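Local coordinates for protein rhamnonate dehydratase (Gibberella zeae PH-1, PDB 3FXG) that probably dehydrates L-rhamnonate to its 2-keto-3-deoxy acid, as a magnesium-dependent lyase of the enolase superfamily, at residues Phe8-Gly20 and Ser66-Val78. Sequence-based numbering, arbitrary orientation.
Sequences FPKIKAIRSFIIG and SFLVEIEATDGTV
Glu72 O accepts two backbone bonds, from Lys12 N at 2.7 Å and Ala13 N at 3.1 Å, both donors lying in its carbonyl plane. Two successive residues, Lys12 and Ala13, thus sit opposite the single residue Glu72, a classic beta bulge. Beyond it strands 11-19 and 66-73 run antiparallel, their axes at 157°, and regular pairs continue from Ala13-Glu72 to Ile18-Phe67.

The side chain of Glu72 is held as well. Its OE1 receives NH1 and NH2 of Arg15, an end-on grip on one oxygen; NH2 uses the anti lone pair, whereas NH1 arrives from above the carboxylate plane. Arg15 NE donates its single N-H to Glu70 OE1 at 3.0 Å, almost straight (167°) and in the guanidinium plane. A bend at chi3 (-72°) turns the arginine back over the neighbouring strand, between both glutamates. Phe17 lies beyond Glu70 on the same face, presenting the edge of its ring, with CE2 3.3 Å from Glu70 OE1, while its CD2 packs on Leu68 CD2.

The other face is chiefly apolar: Ile14 CD1 rests 3.8 Å from Val69 CG1, and helices 86-101 and 128-148 pack against it. Ser16 OG, also there, bonds to His94 and Ser400.

At the turn end, Thr74 N bonds to Lys10 O, and Pro9 CG lies 3.7 Å from Asp75 CG. Asp75 OD1 accepts Thr77 N in an Asx turn that overlaps the end of the type I turn Ala73-Gly76 and leads into strand 78-84.

The pairing joins two central strands of the antiparallel sheet in the enolase-type N-terminal domain. One arginine bridging two acids would probably favour their ionised forms and tie the face of Arg15, Glu70 and Glu72 together across the two strands.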
loop_
_atom_site.group_PDB
_atom_site.type_symbol
_atom_site.label_atom_id
_atom_site.label_comp_id
_atom_site.label_asym_id
_atom_site.label_seq_id
_atom_site.Cartn_x
_atom_site.Cartn_y
_atom_site.Cartn_z
ATOM N N PHE A 8 17.713 6.239 -49.879
ATOM C CA PHE A 8 16.586 7.071 -49.467
ATOM C C PHE A 8 16.922 8.558 -49.464
ATOM O O PHE A 8 17.968 8.964 -48.966
ATOM C CB PHE A 8 16.122 6.659 -48.067
ATOM C CG PHE A 8 14.628 6.631 -47.902
ATOM C CD1 PHE A 8 13.895 5.515 -48.288
ATOM C CD2 PHE A 8 13.954 7.723 -47.371
ATOM C CE1 PHE A 8 12.508 5.484 -48.143
ATOM C CE2 PHE A 8 12.566 7.703 -47.223
ATOM C CZ PHE A 8 11.845 6.581 -47.610
ATOM N N PRO A 9 16.033 9.392 -50.023
ATOM C CA PRO A 9 16.290 10.835 -50.053
ATOM C C PRO A 9 16.297 11.453 -48.653
ATOM O O PRO A 9 15.519 11.056 -47.787
ATOM C CB PRO A 9 15.155 11.370 -50.926
ATOM C CG PRO A 9 14.044 10.396 -50.679
ATOM C CD PRO A 9 14.764 9.066 -50.697
ATOM N N LYS A 10 17.191 12.413 -48.437
ATOM C CA LYS A 10 17.303 13.101 -47.153
ATOM C C LYS A 10 16.376 14.317 -47.150
ATOM O O LYS A 10 15.847 14.701 -48.190
ATOM C CB LYS A 10 18.739 13.580 -46.930
ATOM C CG LYS A 10 19.794 12.483 -46.863
ATOM C CD LYS A 10 19.617 11.601 -45.640
ATOM C CE LYS A 10 20.935 10.938 -45.244
ATOM N NZ LYS A 10 21.520 10.123 -46.343
ATOM N N ILE A 11 16.181 14.918 -45.978
ATOM C CA ILE A 11 15.338 16.105 -45.871
ATOM C C ILE A 11 16.113 17.290 -46.432
ATOM O O ILE A 11 17.245 17.557 -46.022
ATOM C CB ILE A 11 14.964 16.413 -44.410
ATOM C CG1 ILE A 11 14.075 15.298 -43.856
ATOM C CG2 ILE A 11 14.262 17.766 -44.330
ATOM C CD1 ILE A 11 13.818 15.414 -42.361
ATOM N N LYS A 12 15.491 18.000 -47.363
ATOM C CA LYS A 12 16.112 19.146 -48.009
ATOM C C LYS A 12 15.652 20.476 -47.425
ATOM O O LYS A 12 16.466 21.374 -47.193
ATOM C CB LYS A 12 15.803 19.116 -49.508
ATOM C CG LYS A 12 16.353 20.298 -50.289
ATOM C CD LYS A 12 15.979 20.195 -51.759
ATOM C CE LYS A 12 16.548 21.360 -52.558
ATOM N NZ LYS A 12 16.254 21.235 -54.016
ATOM N N ALA A 13 14.352 20.601 -47.185
ATOM C CA ALA A 13 13.810 21.840 -46.652
ATOM C C ALA A 13 12.496 21.647 -45.913
ATOM O O ALA A 13 11.817 20.630 -46.071
ATOM C CB ALA A 13 13.614 22.842 -47.788
ATOM N N ILE A 14 12.153 22.634 -45.091
ATOM C CA ILE A 14 10.906 22.609 -44.348
ATOM C C ILE A 14 10.268 23.988 -44.451
ATOM O O ILE A 14 10.939 25.010 -44.302
ATOM C CB ILE A 14 11.124 22.237 -42.858
ATOM C CG1 ILE A 14 9.780 22.228 -42.124
ATOM C CG2 ILE A 14 12.081 23.213 -42.203
ATOM C CD1 ILE A 14 9.827 21.560 -40.756
ATOM N N ARG A 15 8.973 24.008 -44.737
ATOM C CA ARG A 15 8.233 25.253 -44.870
ATOM C C ARG A 15 6.997 25.185 -43.977
ATOM O O ARG A 15 6.458 24.107 -43.742
ATOM C CB ARG A 15 7.804 25.455 -46.329
ATOM C CG ARG A 15 8.952 25.580 -47.330
ATOM C CD ARG A 15 8.428 25.719 -48.760
ATOM N NE ARG A 15 7.857 24.475 -49.281
ATOM C CZ ARG A 15 8.568 23.501 -49.851
ATOM N NH1 ARG A 15 9.883 23.620 -49.980
ATOM N NH2 ARG A 15 7.963 22.405 -50.294
ATOM N N SER A 16 6.559 26.331 -43.466
ATOM C CA SER A 16 5.368 26.363 -42.627
ATOM C C SER A 16 4.472 27.500 -43.079
ATOM O O SER A 16 4.950 28.537 -43.548
ATOM C CB SER A 16 5.735 26.534 -41.146
ATOM O OG SER A 16 6.299 27.803 -40.889
ATOM N N PHE A 17 3.169 27.293 -42.942
ATOM C CA PHE A 17 2.181 28.279 -43.348
ATOM C C PHE A 17 1.076 28.386 -42.317
ATOM O O PHE A 17 0.739 27.410 -41.648
ATOM C CB PHE A 17 1.537 27.864 -44.674
ATOM C CG PHE A 17 2.508 27.683 -45.796
ATOM C CD1 PHE A 17 2.837 28.749 -46.626
ATOM C CD2 PHE A 17 3.104 26.445 -46.021
ATOM C CE1 PHE A 17 3.748 28.586 -47.667
ATOM C CE2 PHE A 17 4.016 26.270 -47.059
ATOM C CZ PHE A 17 4.338 27.344 -47.883
ATOM N N ILE A 18 0.513 29.580 -42.197
ATOM C CA ILE A 18 -0.604 29.802 -41.295
ATOM C C ILE A 18 -1.821 29.719 -42.209
ATOM O O ILE A 18 -1.801 30.258 -43.316
ATOM C CB ILE A 18 -0.544 31.196 -40.658
ATOM C CG1 ILE A 18 0.689 31.290 -39.756
ATOM C CG2 ILE A 18 -1.823 31.467 -39.877
ATOM C CD1 ILE A 18 1.021 32.690 -39.320
ATOM N N ILE A 19 -2.864 29.026 -41.773
ATOM C CA ILE A 19 -4.058 28.905 -42.594
ATOM C C ILE A 19 -4.977 30.088 -42.316
ATOM O O ILE A 19 -5.506 30.229 -41.217
ATOM C CB ILE A 19 -4.785 27.577 -42.308
ATOM C CG1 ILE A 19 -3.804 26.413 -42.501
ATOM C CG2 ILE A 19 -5.970 27.411 -43.250
ATOM C CD1 ILE A 19 -4.367 25.059 -42.142
ATOM N N GLY A 20 -5.143 30.950 -43.316
ATOM C CA GLY A 20 -5.990 32.118 -43.155
ATOM C C GLY A 20 -7.458 31.773 -43.000
ATOM O O GLY A 20 -7.884 30.675 -43.353
ATOM N N SER A 66 -4.892 27.455 -37.208
ATOM C CA SER A 66 -4.257 26.282 -37.800
ATOM C C SER A 66 -2.991 26.644 -38.567
ATOM O O SER A 66 -2.812 27.791 -38.975
ATOM C CB SER A 66 -5.231 25.595 -38.757
ATOM O OG SER A 66 -6.475 25.335 -38.132
ATOM N N PHE A 67 -2.111 25.664 -38.750
ATOM C CA PHE A 67 -0.884 25.869 -39.510
ATOM C C PHE A 67 -0.575 24.608 -40.307
ATOM O O PHE A 67 -1.131 23.539 -40.037
ATOM C CB PHE A 67 0.292 26.263 -38.588
ATOM C CG PHE A 67 0.905 25.121 -37.810
ATOM C CD1 PHE A 67 2.193 24.676 -38.108
ATOM C CD2 PHE A 67 0.230 24.540 -36.741
ATOM C CE1 PHE A 67 2.805 23.670 -37.347
ATOM C CE2 PHE A 67 0.829 23.533 -35.974
ATOM C CZ PHE A 67 2.119 23.100 -36.278
ATOM N N LEU A 68 0.281 24.746 -41.313
ATOM C CA LEU A 68 0.655 23.626 -42.166
ATOM C C LEU A 68 2.166 23.531 -42.269
ATOM O O LEU A 68 2.860 24.543 -42.364
ATOM C CB LEU A 68 0.077 23.813 -43.573
ATOM C CG LEU A 68 0.468 22.763 -44.618
ATOM C CD1 LEU A 68 -0.449 21.561 -44.496
ATOM C CD2 LEU A 68 0.361 23.355 -46.017
ATOM N N VAL A 69 2.673 22.308 -42.257
ATOM C CA VAL A 69 4.103 22.084 -42.374
ATOM C C VAL A 69 4.381 21.251 -43.617
ATOM O O VAL A 69 3.690 20.266 -43.877
ATOM C CB VAL A 69 4.656 21.335 -41.139
ATOM C CG1 VAL A 69 6.089 20.893 -41.392
ATOM C CG2 VAL A 69 4.587 22.236 -39.913
ATOM N N GLU A 70 5.379 21.659 -44.392
ATOM C CA GLU A 70 5.766 20.913 -45.582
ATOM C C GLU A 70 7.229 20.521 -45.425
ATOM O O GLU A 70 8.063 21.350 -45.065
ATOM C CB GLU A 70 5.621 21.757 -46.855
ATOM C CG GLU A 70 4.211 22.229 -47.182
ATOM C CD GLU A 70 4.123 22.859 -48.569
ATOM O OE1 GLU A 70 4.997 23.685 -48.901
ATOM O OE2 GLU A 70 3.181 22.536 -49.323
ATOM N N ILE A 71 7.535 19.255 -45.676
ATOM C CA ILE A 71 8.910 18.787 -45.589
ATOM C C ILE A 71 9.263 18.223 -46.960
ATOM O O ILE A 71 8.644 17.267 -47.423
ATOM C CB ILE A 71 9.069 17.698 -44.509
ATOM C CG1 ILE A 71 8.696 18.276 -43.141
ATOM C CG2 ILE A 71 10.510 17.183 -44.494
ATOM C CD1 ILE A 71 8.725 17.254 -42.010
ATOM N N GLU A 72 10.241 18.837 -47.616
ATOM C CA GLU A 72 10.648 18.402 -48.946
ATOM C C GLU A 72 11.939 17.604 -48.904
ATOM O O GLU A 72 12.914 18.020 -48.276
ATOM C CB GLU A 72 10.827 19.608 -49.869
ATOM C CG GLU A 72 11.061 19.231 -51.324
ATOM C CD GLU A 72 11.131 20.437 -52.235
ATOM O OE1 GLU A 72 10.277 21.336 -52.092
ATOM O OE2 GLU A 72 12.030 20.481 -53.100
ATOM N N ALA A 73 11.933 16.455 -49.571
ATOM C CA ALA A 73 13.105 15.588 -49.629
ATOM C C ALA A 73 13.959 15.972 -50.835
ATOM O O ALA A 73 13.507 16.707 -51.716
ATOM C CB ALA A 73 12.675 14.124 -49.731
ATOM N N THR A 74 15.185 15.464 -50.874
ATOM C CA THR A 74 16.111 15.765 -51.961
ATOM C C THR A 74 15.652 15.253 -53.327
ATOM O O THR A 74 16.189 15.665 -54.354
ATOM C CB THR A 74 17.511 15.190 -51.669
ATOM O OG1 THR A 74 17.401 13.797 -51.349
ATOM C CG2 THR A 74 18.152 15.915 -50.498
ATOM N N ASP A 75 14.667 14.361 -53.346
ATOM C CA ASP A 75 14.168 13.827 -54.611
ATOM C C ASP A 75 12.955 14.627 -55.082
ATOM O O ASP A 75 12.331 14.295 -56.094
ATOM C CB ASP A 75 13.792 12.350 -54.455
ATOM C CG ASP A 75 12.541 12.153 -53.624
ATOM O OD1 ASP A 75 12.245 13.019 -52.775
ATOM O OD2 ASP A 75 11.861 11.124 -53.811
ATOM N N GLY A 76 12.628 15.681 -54.343
ATOM C CA GLY A 76 11.492 16.511 -54.699
ATOM C C GLY A 76 10.182 16.091 -54.054
ATOM O O GLY A 76 9.181 16.801 -54.155
ATOM N N THR A 77 10.173 14.939 -53.393
ATOM C CA THR A 77 8.955 14.467 -52.744
ATOM C C THR A 77 8.653 15.369 -51.555
ATOM O O THR A 77 9.562 15.764 -50.823
ATOM C CB THR A 77 9.102 13.017 -52.248
ATOM O OG1 THR A 77 9.512 12.179 -53.336
ATOM C CG2 THR A 77 7.773 12.510 -51.695
ATOM N N VAL A 78 7.380 15.701 -51.370
ATOM C CA VAL A 78 6.979 16.569 -50.272
ATOM C C VAL A 78 5.917 15.940 -49.382
ATOM O O VAL A 78 4.865 15.506 -49.852
ATOM C CB VAL A 78 6.424 17.925 -50.790
ATOM C CG1 VAL A 78 6.002 18.802 -49.610
ATOM C CG2 VAL A 78 7.480 18.644 -51.630
HETATM O O HOH W 1 19.601 12.711 -50.487
HETATM O O HOH W 2 13.827 18.753 -53.859
HETATM O O HOH W 3 17.335 18.489 -54.458
HETATM O O HOH W 4 -6.389 29.238 -38.789
#